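Local coordinates for devB protein (Vibrio cholerae O1 biovar eltor str. N16961, PDB 1Y89) that probably hydrolyses 6-phosphogluconolactone to 6-phosphogluconate in the pentose phosphate pathway, at residues Val13-Ala18 against Gln51-Asp56; Gly38-Met43 against Leu190-Gly195; Glu113-Ala118 against Val174-Lys179. One frame throughout, in Å; residues are numbered along the deposited sequence.

Contact 1: residues Val13-Ala18 against Gln51-Asp56; sequences VVKSLA and QPYAND
The ring of Y53 takes A18 over one face and K15 at its edge. The methyl CB of A18 sits 3.8 Å from the centroid of the Y53 ring, 19° off the ring normal and displaced toward the rim, which makes this a CH-pi contact. The carbonyl of A18 lies beyond the rim on the CD1/CE1 side, with O of A18 3.6 Å from CE1 of Y53. At the phenol end, close to the ring plane, K15 passes at about a right angle to the tyrosine side chain, and its CD stands 3.2 Å from OH of Y53. The lysine gets there because its chain leaves with CG anti to the backbone N and then bends at chi2 (65°) and again at chi4, so that the aliphatic middle brushes the hydroxyl. The two polar ends do not bond to each other. Both go to D19, one turn on from K15: NZ of K15 as a salt bridge and OH of Y53 as a hydrogen bond, which ties down the far end of the ring.

Y53 lies in the short helix 53-56, directly after P52, whose preceding peptide bond is cis. A backbone bond from D56 N to P52 O (2.9 Å) spans P52 and the residues after it, and L47 of helix 39-48 packs against both A18 and Y53. The arrangement is thus a helix-to-helix contact on the outside of a Rossmann-like alpha/beta fold, with one tyrosine from the connection following helix 39-48 laid against helix 10-25.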
ATOM      1  N   VAL A  13      -5.987  -5.929  -9.517  1.00 19.82           N
ATOM      2  CA  VAL A  13      -6.482  -5.975  -8.111  1.00 20.82           C
ATOM      3  C   VAL A  13      -6.409  -7.388  -7.580  1.00 21.11           C
ATOM      4  O   VAL A  13      -5.833  -7.653  -6.530  1.00 21.12           O
ATOM      5  CB  VAL A  13      -7.965  -5.485  -7.983  1.00 20.04           C
ATOM      6  CG1 VAL A  13      -8.445  -5.699  -6.554  1.00 21.17           C
ATOM      7  CG2 VAL A  13      -8.112  -3.986  -8.402  1.00 19.75           C
ATOM      8  N   VAL A  14      -7.019  -8.321  -8.306  1.00 21.09           N
ATOM      9  CA  VAL A  14      -7.134  -9.692  -7.799  1.00 22.30           C
ATOM     10  C   VAL A  14      -5.768 -10.409  -7.772  1.00 21.72           C
ATOM     11  O   VAL A  14      -5.512 -11.207  -6.890  1.00 21.97           O
ATOM     12  CB  VAL A  14      -8.218 -10.417  -8.581  1.00 24.06           C
ATOM     13  CG1 VAL A  14      -8.112 -11.850  -8.412  1.00 29.80           C
ATOM     14  CG2 VAL A  14      -9.615  -9.903  -8.064  1.00 23.50           C
ATOM     15  N   LYS A  15      -4.892 -10.072  -8.717  1.00 22.28           N
ATOM     16  CA  LYS A  15      -3.505 -10.554  -8.709  1.00 22.93           C
ATOM     17  C   LYS A  15      -2.802 -10.141  -7.418  1.00 22.53           C
ATOM     18  O   LYS A  15      -2.132 -10.951  -6.793  1.00 22.25           O
ATOM     19  CB  LYS A  15      -2.757  -9.992  -9.928  1.00 22.26           C
ATOM     20  CG  LYS A  15      -1.235 -10.347 -10.019  1.00 25.68           C
ATOM     21  CD  LYS A  15      -1.086 -11.863 -10.193  1.00 28.91           C
ATOM     22  CE  LYS A  15       0.339 -12.346 -10.624  1.00 30.73           C
ATOM     23  NZ  LYS A  15       1.476 -11.570 -10.016  1.00 23.66           N
ATOM     24  N   SER A  16      -2.946  -8.873  -7.023  1.00 22.15           N
ATOM     25  CA  SER A  16      -2.321  -8.392  -5.792  1.00 22.39           C
ATOM     26  C   SER A  16      -2.844  -9.193  -4.594  1.00 22.28           C
ATOM     27  O   SER A  16      -2.066  -9.642  -3.734  1.00 21.43           O
ATOM     28  CB  SER A  16      -2.613  -6.898  -5.604  1.00 22.49           C
ATOM     29  OG  SER A  16      -1.994  -6.448  -4.427  1.00 24.11           O
ATOM     30  N   LEU A  17      -4.157  -9.431  -4.562  1.00 20.97           N
ATOM     31  CA  LEU A  17      -4.744 -10.185  -3.462  1.00 21.23           C
ATOM     32  C   LEU A  17      -4.259 -11.650  -3.420  1.00 21.42           C
ATOM     33  O   LEU A  17      -3.998 -12.196  -2.337  1.00 22.11           O
ATOM     34  CB  LEU A  17      -6.267 -10.138  -3.569  1.00 20.20           C
ATOM     35  CG  LEU A  17      -6.902  -8.745  -3.460  1.00 20.29           C
ATOM     36  CD1 LEU A  17      -8.398  -8.803  -3.865  1.00 21.55           C
ATOM     37  CD2 LEU A  17      -6.757  -8.146  -2.025  1.00 23.03           C
ATOM     38  N   ALA A  18      -4.157 -12.272  -4.592  1.00 21.01           N
ATOM     39  CA  ALA A  18      -3.753 -13.676  -4.681  1.00 20.96           C
ATOM     40  C   ALA A  18      -2.277 -13.789  -4.273  1.00 20.82           C
ATOM     41  O   ALA A  18      -1.869 -14.762  -3.614  1.00 20.72           O
ATOM     42  CB  ALA A  18      -3.936 -14.176  -6.123  1.00 19.28           C
ATOM     43  N   GLN A  51      -3.608 -22.169 -12.018  1.00 19.92           N
ATOM     44  CA  GLN A  51      -2.153 -22.229 -11.833  1.00 21.74           C
ATOM     45  C   GLN A  51      -1.573 -20.814 -11.865  1.00 21.96           C
ATOM     46  O   GLN A  51      -1.998 -19.998 -12.702  1.00 21.11           O
ATOM     47  CB  GLN A  51      -1.501 -23.108 -12.915  1.00 21.73           C
ATOM     48  CG  GLN A  51      -1.958 -24.581 -12.843  1.00 26.44           C
ATOM     49  CD  GLN A  51      -1.931 -25.188 -11.409  1.00 32.95           C
ATOM     50  OE1 GLN A  51      -1.028 -24.909 -10.602  1.00 38.14           O
ATOM     51  NE2 GLN A  51      -2.937 -25.994 -11.092  1.00 32.41           N
ATOM     52  N   PRO A  52      -0.565 -20.533 -11.006  1.00 21.98           N
ATOM     53  CA  PRO A  52       0.123 -21.492 -10.119  1.00 21.59           C
ATOM     54  C   PRO A  52      -0.478 -21.560  -8.694  1.00 20.79           C
ATOM     55  O   PRO A  52      -0.066 -22.416  -7.904  1.00 19.76           O
ATOM     56  CB  PRO A  52       1.542 -20.917 -10.042  1.00 22.41           C
ATOM     57  CG  PRO A  52       1.313 -19.415 -10.060  1.00 22.98           C
ATOM     58  CD  PRO A  52       0.007 -19.175 -10.867  1.00 22.97           C
ATOM     59  N   TYR A  53      -1.451 -20.702  -8.402  1.00 20.23           N
ATOM     60  CA  TYR A  53      -2.024 -20.573  -7.043  1.00 21.22           C
ATOM     61  C   TYR A  53      -2.606 -21.847  -6.474  1.00 20.84           C
ATOM     62  O   TYR A  53      -2.378 -22.156  -5.290  1.00 20.18           O
ATOM     63  CB  TYR A  53      -3.055 -19.431  -6.982  1.00 21.86           C
ATOM     64  CG  TYR A  53      -2.426 -18.103  -7.358  1.00 22.52           C
ATOM     65  CD1 TYR A  53      -1.606 -17.433  -6.464  1.00 21.44           C
ATOM     66  CD2 TYR A  53      -2.583 -17.573  -8.654  1.00 21.56           C
ATOM     67  CE1 TYR A  53      -0.978 -16.200  -6.815  1.00 21.84           C
ATOM     68  CE2 TYR A  53      -1.955 -16.349  -9.024  1.00 24.12           C
ATOM     69  CZ  TYR A  53      -1.172 -15.673  -8.090  1.00 25.34           C
ATOM     70  OH  TYR A  53      -0.573 -14.481  -8.400  1.00 24.58           O
ATOM     71  N   ALA A  54      -3.348 -22.583  -7.306  1.00 20.95           N
ATOM     72  CA  ALA A  54      -4.035 -23.802  -6.857  1.00 21.91           C
ATOM     73  C   ALA A  54      -3.024 -24.751  -6.183  1.00 22.54           C
ATOM     74  O   ALA A  54      -3.304 -25.365  -5.155  1.00 22.19           O
ATOM     75  CB  ALA A  54      -4.730 -24.521  -8.060  1.00 21.12           C
ATOM     76  N   ASN A  55      -1.850 -24.852  -6.771  1.00 23.02           N
ATOM     77  CA  ASN A  55      -0.845 -25.769  -6.242  1.00 25.42           C
ATOM     78  C   ASN A  55       0.182 -25.158  -5.288  1.00 24.93           C
ATOM     79  O   ASN A  55       0.655 -25.852  -4.394  1.00 25.30           O
ATOM     80  CB  ASN A  55      -0.161 -26.525  -7.395  1.00 26.45           C
ATOM     81  CG  ASN A  55      -1.073 -27.615  -7.982  1.00 32.21           C
ATOM     82  OD1 ASN A  55      -1.647 -27.451  -9.060  1.00 36.33           O
ATOM     83  ND2 ASN A  55      -1.248 -28.716  -7.237  1.00 38.00           N
ATOM     84  N   ASP A  56       0.537 -23.883  -5.490  1.00 23.35           N
ATOM     85  CA  ASP A  56       1.595 -23.259  -4.699  1.00 22.89           C
ATOM     86  C   ASP A  56       1.094 -22.736  -3.349  1.00 22.46           C
ATOM     87  O   ASP A  56       1.865 -22.647  -2.389  1.00 21.60           O
ATOM     88  CB  ASP A  56       2.238 -22.106  -5.463  1.00 22.28           C
ATOM     89  CG  ASP A  56       3.062 -22.582  -6.670  1.00 25.58           C
ATOM     90  OD1 ASP A  56       3.178 -23.799  -6.889  1.00 24.84           O
ATOM     91  OD2 ASP A  56       3.570 -21.718  -7.390  1.00 27.51           O
TER

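Contact 2: residues Gly38-Met43 against Leu190-Gly195. With PO4 (phosphate ion), chain D.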
ATOM      1  N   GLY A  38     -19.665 -11.686  -3.794  1.00 26.07           N
ATOM      2  CA  GLY A  38     -19.744 -10.611  -4.797  1.00 27.25           C
ATOM      3  C   GLY A  38     -18.726 -10.751  -5.899  1.00 27.73           C
ATOM      4  O   GLY A  38     -17.972 -11.735  -5.926  1.00 27.63           O
ATOM      5  N   SER A  39     -18.730  -9.777  -6.818  1.00 27.44           N
ATOM      6  CA  SER A  39     -18.022  -9.886  -8.093  1.00 27.32           C
ATOM      7  C   SER A  39     -16.530  -9.972  -7.917  1.00 26.08           C
ATOM      8  O   SER A  39     -15.873 -10.805  -8.572  1.00 24.64           O
ATOM      9  CB  SER A  39     -18.368  -8.719  -9.023  1.00 28.06           C
ATOM     10  OG  SER A  39     -19.761  -8.791  -9.309  1.00 33.33           O
ATOM     11  N   THR A  40     -15.978  -9.138  -7.037  1.00 25.06           N
ATOM     12  CA  THR A  40     -14.516  -9.143  -6.878  1.00 25.11           C
ATOM     13  C   THR A  40     -14.007 -10.437  -6.196  1.00 24.79           C
ATOM     14  O   THR A  40     -13.051 -11.078  -6.716  1.00 23.63           O
ATOM     15  CB  THR A  40     -13.972  -7.846  -6.240  1.00 25.22           C
ATOM     16  OG1 THR A  40     -14.366  -6.753  -7.075  1.00 26.24           O
ATOM     17  CG2 THR A  40     -12.463  -7.876  -6.158  1.00 25.55           C
ATOM     18  N   PRO A  41     -14.609 -10.815  -5.042  1.00 24.50           N
ATOM     19  CA  PRO A  41     -14.276 -12.153  -4.524  1.00 24.06           C
ATOM     20  C   PRO A  41     -14.391 -13.287  -5.557  1.00 23.92           C
ATOM     21  O   PRO A  41     -13.493 -14.126  -5.600  1.00 23.91           O
ATOM     22  CB  PRO A  41     -15.269 -12.344  -3.351  1.00 24.81           C
ATOM     23  CG  PRO A  41     -15.508 -10.952  -2.845  1.00 23.47           C
ATOM     24  CD  PRO A  41     -15.528 -10.085  -4.116  1.00 24.95           C
ATOM     25  N   LYS A  42     -15.468 -13.292  -6.358  0.50 23.39           N
ATOM     26  CA  LYS A  42     -15.677 -14.217  -7.499  0.50 24.31           C
ATOM     27  C   LYS A  42     -14.431 -14.313  -8.368  0.50 23.58           C
ATOM     28  O   LYS A  42     -13.913 -15.399  -8.628  0.50 22.37           O
ATOM     29  CB  LYS A  42     -16.859 -13.728  -8.378  0.50 24.55           C
ATOM     30  CG  LYS A  42     -16.730 -13.934  -9.908  0.50 27.34           C
ATOM     31  CD  LYS A  42     -17.001 -12.640 -10.746  0.50 26.51           C
ATOM     32  CE  LYS A  42     -16.991 -12.924 -12.223  0.50 28.04           C
ATOM     33  NZ  LYS A  42     -15.732 -12.512 -12.902  0.50 23.32           N
HETATM   34  N   MSE A  43     -13.978 -13.153  -8.838  1.00 23.32           N
HETATM   35  CA  MSE A  43     -12.760 -13.063  -9.643  1.00 25.70           C
HETATM   36  C   MSE A  43     -11.543 -13.617  -8.905  1.00 22.37           C
HETATM   37  O   MSE A  43     -10.734 -14.340  -9.489  1.00 21.21           O
HETATM   38  CB  MSE A  43     -12.497 -11.617 -10.017  1.00 24.38           C
HETATM   39  CG  MSE A  43     -13.505 -11.074 -10.991  1.00 28.39           C
HETATM   40 SE   MSE A  43     -12.833  -9.310 -11.622  1.00 40.61          SE
HETATM   41  CE  MSE A  43     -11.037  -9.885 -12.340  1.00 28.99           C
ATOM     42  N   LEU A 190     -12.868  -3.848  -1.129  1.00 19.69           N
ATOM     43  CA  LEU A 190     -12.545  -4.160  -2.518  1.00 20.51           C
ATOM     44  C   LEU A 190     -13.674  -3.536  -3.327  1.00 21.52           C
ATOM     45  O   LEU A 190     -14.818  -4.017  -3.305  1.00 20.51           O
ATOM     46  CB  LEU A 190     -12.479  -5.677  -2.747  1.00 21.19           C
ATOM     47  CG  LEU A 190     -11.579  -6.460  -1.772  1.00 20.79           C
ATOM     48  CD1 LEU A 190     -11.586  -7.980  -2.145  1.00 22.50           C
ATOM     49  CD2 LEU A 190     -10.128  -5.861  -1.734  1.00 20.45           C
ATOM     50  N   VAL A 191     -13.348  -2.434  -4.016  1.00 21.20           N
ATOM     51  CA  VAL A 191     -14.400  -1.568  -4.573  1.00 22.06           C
ATOM     52  C   VAL A 191     -14.054  -1.279  -6.018  1.00 23.61           C
ATOM     53  O   VAL A 191     -13.248  -0.391  -6.285  1.00 23.09           O
ATOM     54  CB  VAL A 191     -14.521  -0.249  -3.784  1.00 22.08           C
ATOM     55  CG1 VAL A 191     -15.717   0.562  -4.288  1.00 23.82           C
ATOM     56  CG2 VAL A 191     -14.685  -0.542  -2.278  1.00 20.84           C
ATOM     57  N   LEU A 192     -14.673  -2.042  -6.922  1.00 23.23           N
ATOM     58  CA  LEU A 192     -14.351  -2.021  -8.336  1.00 24.43           C
ATOM     59  C   LEU A 192     -15.533  -1.626  -9.210  1.00 24.72           C
ATOM     60  O   LEU A 192     -16.681  -1.978  -8.914  1.00 24.30           O
ATOM     61  CB  LEU A 192     -13.834  -3.396  -8.785  1.00 24.25           C
ATOM     62  CG  LEU A 192     -12.347  -3.647  -8.507  1.00 26.06           C
ATOM     63  CD1 LEU A 192     -11.946  -3.526  -7.053  1.00 28.69           C
ATOM     64  CD2 LEU A 192     -11.933  -5.000  -9.049  1.00 26.24           C
ATOM     65  N   GLY A 193     -15.235  -0.901 -10.293  1.00 23.78           N
ATOM     66  CA  GLY A 193     -16.212  -0.635 -11.370  1.00 23.41           C
ATOM     67  C   GLY A 193     -16.850   0.748 -11.283  1.00 23.52           C
ATOM     68  O   GLY A 193     -16.892   1.377 -10.212  1.00 21.82           O
ATOM     69  N   ALA A 194     -17.343   1.228 -12.427  1.00 23.31           N
ATOM     70  CA  ALA A 194     -17.923   2.558 -12.533  1.00 23.87           C
ATOM     71  C   ALA A 194     -19.132   2.730 -11.617  1.00 24.75           C
ATOM     72  O   ALA A 194     -19.440   3.849 -11.194  1.00 25.53           O
ATOM     73  CB  ALA A 194     -18.321   2.848 -14.020  1.00 23.91           C
ATOM     74  N   GLY A 195     -19.809   1.624 -11.322  1.00 25.44           N
ATOM     75  CA  GLY A 195     -20.985   1.607 -10.431  1.00 27.03           C
ATOM     76  C   GLY A 195     -20.683   2.085  -9.020  1.00 27.81           C
ATOM     77  O   GLY A 195     -21.588   2.539  -8.297  1.00 28.41           O
TER
HETATM   78  P   PO4 D 240     -18.782  -6.342  -5.741  1.00 35.70           P
HETATM   79  O1  PO4 D 240     -19.076  -5.640  -4.409  1.00 36.62           O
HETATM   80  O2  PO4 D 240     -18.436  -5.385  -6.846  1.00 37.31           O
HETATM   81  O3  PO4 D 240     -17.533  -7.187  -5.557  1.00 29.44           O
HETATM   82  O4  PO4 D 240     -20.014  -7.143  -6.159  1.00 32.34           O
HETATM   83  O   HOH W   1     -15.576  -4.892  -5.850  1.00 26.23           O
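T40 meets L190 and L192 with both of its branches, and this is the close-packed half of the contact. Its methyl CG2 rests 4.1 Å from CB of L190 and equally near that residue's CD1, while OG1 of T40 comes within 3.6 Å of CD2 of L192, the two side chains crossing at about a right angle. With chi1 at -58° the hydroxyl lies beside the backbone N and the methyl anti to it, which splits the threonine: its methyl against L190, its oxygen beside L192 and the bound phosphate. Helix 10-25 closes this side, L17 touching L190 and A10 touching L192.

The other side is polar and bridged by water. One water molecule lies 2.5 Å from OG1 of T40, a short hydrogen bond whose direction is open, and it accepts the N-H of L192. Carbonyl O of L190 and phosphate O3 are also within its reach, but these compete for its protons. Farther along, the chain leads off through G193, whose N is held by D230, to A194 and G195, both exposed and without contact to 38-43.

The phosphate ion, probably from the crystallisation liquor, sits over the helix start. S39 N donates to O4 of the phosphate (3.0 Å, 172° at the hydrogen) and T40 N to O3 (2.9 Å, 174°), two almost straight bonds. G38 is the N-cap, and with no side chain it lets O4 come 3.7 Å from its CA. The positive end of helix 39-48 would add to the attraction. An anion held by backbone N-H groups at a helix N-terminus, beside the C-terminal ends of parallel strands 31-35 and 186-191, is consistent with the substrate-phosphate site of a 6-phosphogluconolactonase.

Contact 3: residues Glu113-Ala118 against Val174-Lys179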
ATOM      1  N   GLU A 113     -24.823 -17.311  17.190  1.00 20.71           N
ATOM      2  CA  GLU A 113     -24.123 -17.669  18.433  1.00 20.88           C
ATOM      3  C   GLU A 113     -23.073 -18.766  18.230  1.00 21.08           C
ATOM      4  O   GLU A 113     -21.982 -18.670  18.783  1.00 20.87           O
ATOM      5  CB  GLU A 113     -25.110 -18.073  19.532  1.00 21.67           C
ATOM      6  CG  GLU A 113     -26.058 -16.929  19.863  1.00 24.43           C
ATOM      7  CD  GLU A 113     -27.185 -17.303  20.815  1.00 31.62           C
ATOM      8  OE1 GLU A 113     -27.145 -18.389  21.449  1.00 34.00           O
ATOM      9  OE2 GLU A 113     -28.107 -16.476  20.931  1.00 31.40           O
ATOM     10  N   ARG A 114     -23.414 -19.823  17.488  1.00 21.23           N
ATOM     11  CA  ARG A 114     -22.419 -20.874  17.136  1.00 21.48           C
ATOM     12  C   ARG A 114     -21.198 -20.291  16.413  1.00 20.99           C
ATOM     13  O   ARG A 114     -20.040 -20.584  16.738  1.00 21.28           O
ATOM     14  CB  ARG A 114     -23.057 -21.955  16.255  1.00 21.13           C
ATOM     15  CG  ARG A 114     -22.203 -23.235  16.127  1.00 22.37           C
ATOM     16  CD  ARG A 114     -22.380 -23.945  14.763  1.00 22.88           C
ATOM     17  NE  ARG A 114     -22.098 -23.050  13.633  1.00 19.95           N
ATOM     18  CZ  ARG A 114     -20.867 -22.726  13.226  1.00 23.36           C
ATOM     19  NH1 ARG A 114     -19.785 -23.258  13.834  1.00 19.71           N
ATOM     20  NH2 ARG A 114     -20.712 -21.881  12.209  1.00 22.63           N
ATOM     21  N   PHE A 115     -21.465 -19.476  15.402  1.00 20.61           N
ATOM     22  CA  PHE A 115     -20.417 -18.807  14.623  1.00 20.03           C
ATOM     23  C   PHE A 115     -19.514 -17.983  15.551  1.00 20.23           C
ATOM     24  O   PHE A 115     -18.289 -18.107  15.499  1.00 19.01           O
ATOM     25  CB  PHE A 115     -21.122 -17.965  13.511  1.00 19.83           C
ATOM     26  CG  PHE A 115     -20.248 -16.950  12.803  1.00 20.76           C
ATOM     27  CD1 PHE A 115     -19.014 -17.303  12.252  1.00 20.14           C
ATOM     28  CD2 PHE A 115     -20.731 -15.662  12.579  1.00 19.97           C
ATOM     29  CE1 PHE A 115     -18.254 -16.339  11.548  1.00 21.89           C
ATOM     30  CE2 PHE A 115     -19.962 -14.701  11.889  1.00 19.57           C
ATOM     31  CZ  PHE A 115     -18.731 -15.052  11.376  1.00 19.19           C
ATOM     32  N   ALA A 116     -20.125 -17.193  16.445  1.00 20.00           N
ATOM     33  CA  ALA A 116     -19.370 -16.383  17.388  1.00 20.18           C
ATOM     34  C   ALA A 116     -18.437 -17.241  18.268  1.00 20.97           C
ATOM     35  O   ALA A 116     -17.262 -16.898  18.469  1.00 20.13           O
ATOM     36  CB  ALA A 116     -20.329 -15.558  18.283  1.00 20.52           C
ATOM     37  N   GLN A 117     -18.974 -18.340  18.803  1.00 21.23           N
ATOM     38  CA  GLN A 117     -18.214 -19.184  19.738  1.00 22.46           C
ATOM     39  C   GLN A 117     -17.086 -19.856  18.956  1.00 21.11           C
ATOM     40  O   GLN A 117     -15.988 -19.996  19.477  1.00 20.48           O
ATOM     41  CB  GLN A 117     -19.095 -20.270  20.363  1.00 22.98           C
ATOM     42  CG  GLN A 117     -20.262 -19.768  21.199  1.00 30.56           C
ATOM     43  CD  GLN A 117     -19.835 -18.898  22.397  1.00 39.46           C
ATOM     44  OE1 GLN A 117     -19.609 -17.670  22.267  1.00 43.93           O
ATOM     45  NE2 GLN A 117     -19.774 -19.518  23.570  1.00 42.46           N
ATOM     46  N   ALA A 118     -17.371 -20.258  17.704  1.00 21.15           N
ATOM     47  CA  ALA A 118     -16.376 -20.914  16.840  1.00 20.52           C
ATOM     48  C   ALA A 118     -15.165 -19.979  16.580  1.00 21.19           C
ATOM     49  O   ALA A 118     -13.990 -20.407  16.692  1.00 20.95           O
ATOM     50  CB  ALA A 118     -17.013 -21.370  15.497  1.00 21.02           C
ATOM     51  N   VAL A 174     -26.423 -13.842   8.534  1.00 19.99           N
ATOM     52  CA  VAL A 174     -25.583 -13.825   9.748  1.00 20.85           C
ATOM     53  C   VAL A 174     -24.342 -13.013   9.381  1.00 21.23           C
ATOM     54  O   VAL A 174     -23.745 -13.241   8.327  1.00 20.88           O
ATOM     55  CB  VAL A 174     -25.206 -15.257  10.186  1.00 20.38           C
ATOM     56  CG1 VAL A 174     -24.150 -15.229  11.317  1.00 20.77           C
ATOM     57  CG2 VAL A 174     -26.475 -16.010  10.606  1.00 20.37           C
ATOM     58  N   SER A 175     -24.001 -12.033  10.217  1.00 20.14           N
ATOM     59  CA  SER A 175     -22.900 -11.146   9.916  1.00 20.31           C
ATOM     60  C   SER A 175     -21.930 -11.050  11.068  1.00 20.84           C
ATOM     61  O   SER A 175     -22.340 -11.123  12.227  1.00 21.04           O
ATOM     62  CB  SER A 175     -23.431  -9.744   9.624  1.00 20.46           C
ATOM     63  OG  SER A 175     -22.406  -8.875   9.140  1.00 20.37           O
ATOM     64  N   LYS A 176     -20.654 -10.846  10.760  1.00 20.01           N
ATOM     65  CA  LYS A 176     -19.745 -10.288  11.766  1.00 20.90           C
ATOM     66  C   LYS A 176     -20.299  -8.949  12.229  1.00 21.07           C
ATOM     67  O   LYS A 176     -20.957  -8.250  11.437  1.00 21.27           O
ATOM     68  CB  LYS A 176     -18.364 -10.025  11.157  1.00 20.50           C
ATOM     69  CG  LYS A 176     -17.530 -11.291  10.961  1.00 20.14           C
ATOM     70  CD  LYS A 176     -16.071 -10.891  10.558  1.00 21.03           C
ATOM     71  CE  LYS A 176     -15.099 -12.091  10.463  1.00 22.78           C
ATOM     72  NZ  LYS A 176     -15.488 -13.204   9.544  1.00 20.71           N
ATOM     73  N   THR A 177     -20.041  -8.580  13.492  1.00 20.66           N
ATOM     74  CA  THR A 177     -20.366  -7.236  13.947  1.00 20.70           C
ATOM     75  C   THR A 177     -19.214  -6.280  13.630  1.00 20.86           C
ATOM     76  O   THR A 177     -18.096  -6.729  13.305  1.00 20.28           O
ATOM     77  CB  THR A 177     -20.590  -7.198  15.461  1.00 21.07           C
ATOM     78  OG1 THR A 177     -19.422  -7.728  16.113  1.00 20.38           O
ATOM     79  CG2 THR A 177     -21.841  -8.005  15.821  1.00 18.75           C
ATOM     80  N   ALA A 178     -19.470  -4.973  13.755  1.00 20.69           N
ATOM     81  CA  ALA A 178     -18.412  -3.958  13.517  1.00 21.67           C
ATOM     82  C   ALA A 178     -17.167  -4.220  14.394  1.00 22.13           C
ATOM     83  O   ALA A 178     -16.021  -4.039  13.965  1.00 21.95           O
ATOM     84  CB  ALA A 178     -18.953  -2.556  13.778  1.00 20.47           C
ATOM     85  N   LYS A 179     -17.418  -4.656  15.626  1.00 21.35           N
ATOM     86  CA  LYS A 179     -16.362  -4.931  16.588  1.00 21.55           C
ATOM     87  C   LYS A 179     -15.319  -5.909  16.064  1.00 21.31           C
ATOM     88  O   LYS A 179     -14.105  -5.721  16.285  1.00 21.72           O
ATOM     89  CB  LYS A 179     -17.016  -5.506  17.849  1.00 21.97           C
ATOM     90  CG  LYS A 179     -16.075  -6.009  18.874  1.00 23.35           C
ATOM     91  CD  LYS A 179     -16.952  -6.480  20.075  1.00 22.86           C
ATOM     92  CE  LYS A 179     -16.106  -6.911  21.208  1.00 22.03           C
ATOM     93  NZ  LYS A 179     -16.916  -7.197  22.469  1.00 20.60           N
TER
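Helix 113-118, carrying F115, lies over strand 174-176 with the axes of these short segments 9.6 Å apart at closest. The two run in broadly the same direction, their N-to-C vectors 31° apart, and the nearest CA atoms are those of F115 and V174. This is a helix covering one face of the sheet in a Rossmann-like alpha/beta fold, here over the part of the sheet where strand 172-176 runs antiparallel to both its neighbours, 62-70 and 161-165. T177 ends the extended stretch and serves as N-cap of helix 178-183, which turns away from the contact.

One side chain bridges the gap. F115 has CG anti to its backbone N (chi1 166°), which aims the ring at the strand. CD2 of F115 meets the methyl CG1 of V174 at 3.7 Å, obliquely to the ring, and the two side chains slide past one another in opposite directions. Along its rim the ring meets the strand itself: CE2 of F115 is 4.2 Å from the carbonyl carbon C of S175. K176 crosses at about a right angle and sets its CG at the ring edge, 4.0 Å from CZ of F115. S161 of the adjacent strand also touches the phenylalanine, while A112 and M119 of helix 108-122 pack on V174 and K176.

The ammonium end of K176 finds its partners outside the two segments: NZ is hydrogen-bonded to OG of S34, and the lysine makes a cation-pi contact with F132. S175, whose CB points away from the helix, turns its hydroxyl back on the strand: OG of S175 donates to O of K176 at 2.8 Å, tilted 17° from that carbonyl's plane.

Contacts 1 and 2 adjoin, with centres 17 Å apart. Helix 10-25 carries half of contact 1 and backs contact 2: CD1 of L17 packs 3.7 Å from CD1 of L190, and CG2 of V13 lies 4.0 Å from CD2 of L192. Along the chain their segments alternate, and helix 39-48, which starts at the phosphate, leads on to helix 53-56 of contact 1. Contact 3 stands apart on the other side of the chain's centre, with nearest atoms about 13 Å from contact 2 and about 15 Å from contact 1. Contacts 2 and 3 both reach the same mixed sheet, through strands 186-191 and 172-176, and helix 178-183 leads on to strand 186-191 along the chain.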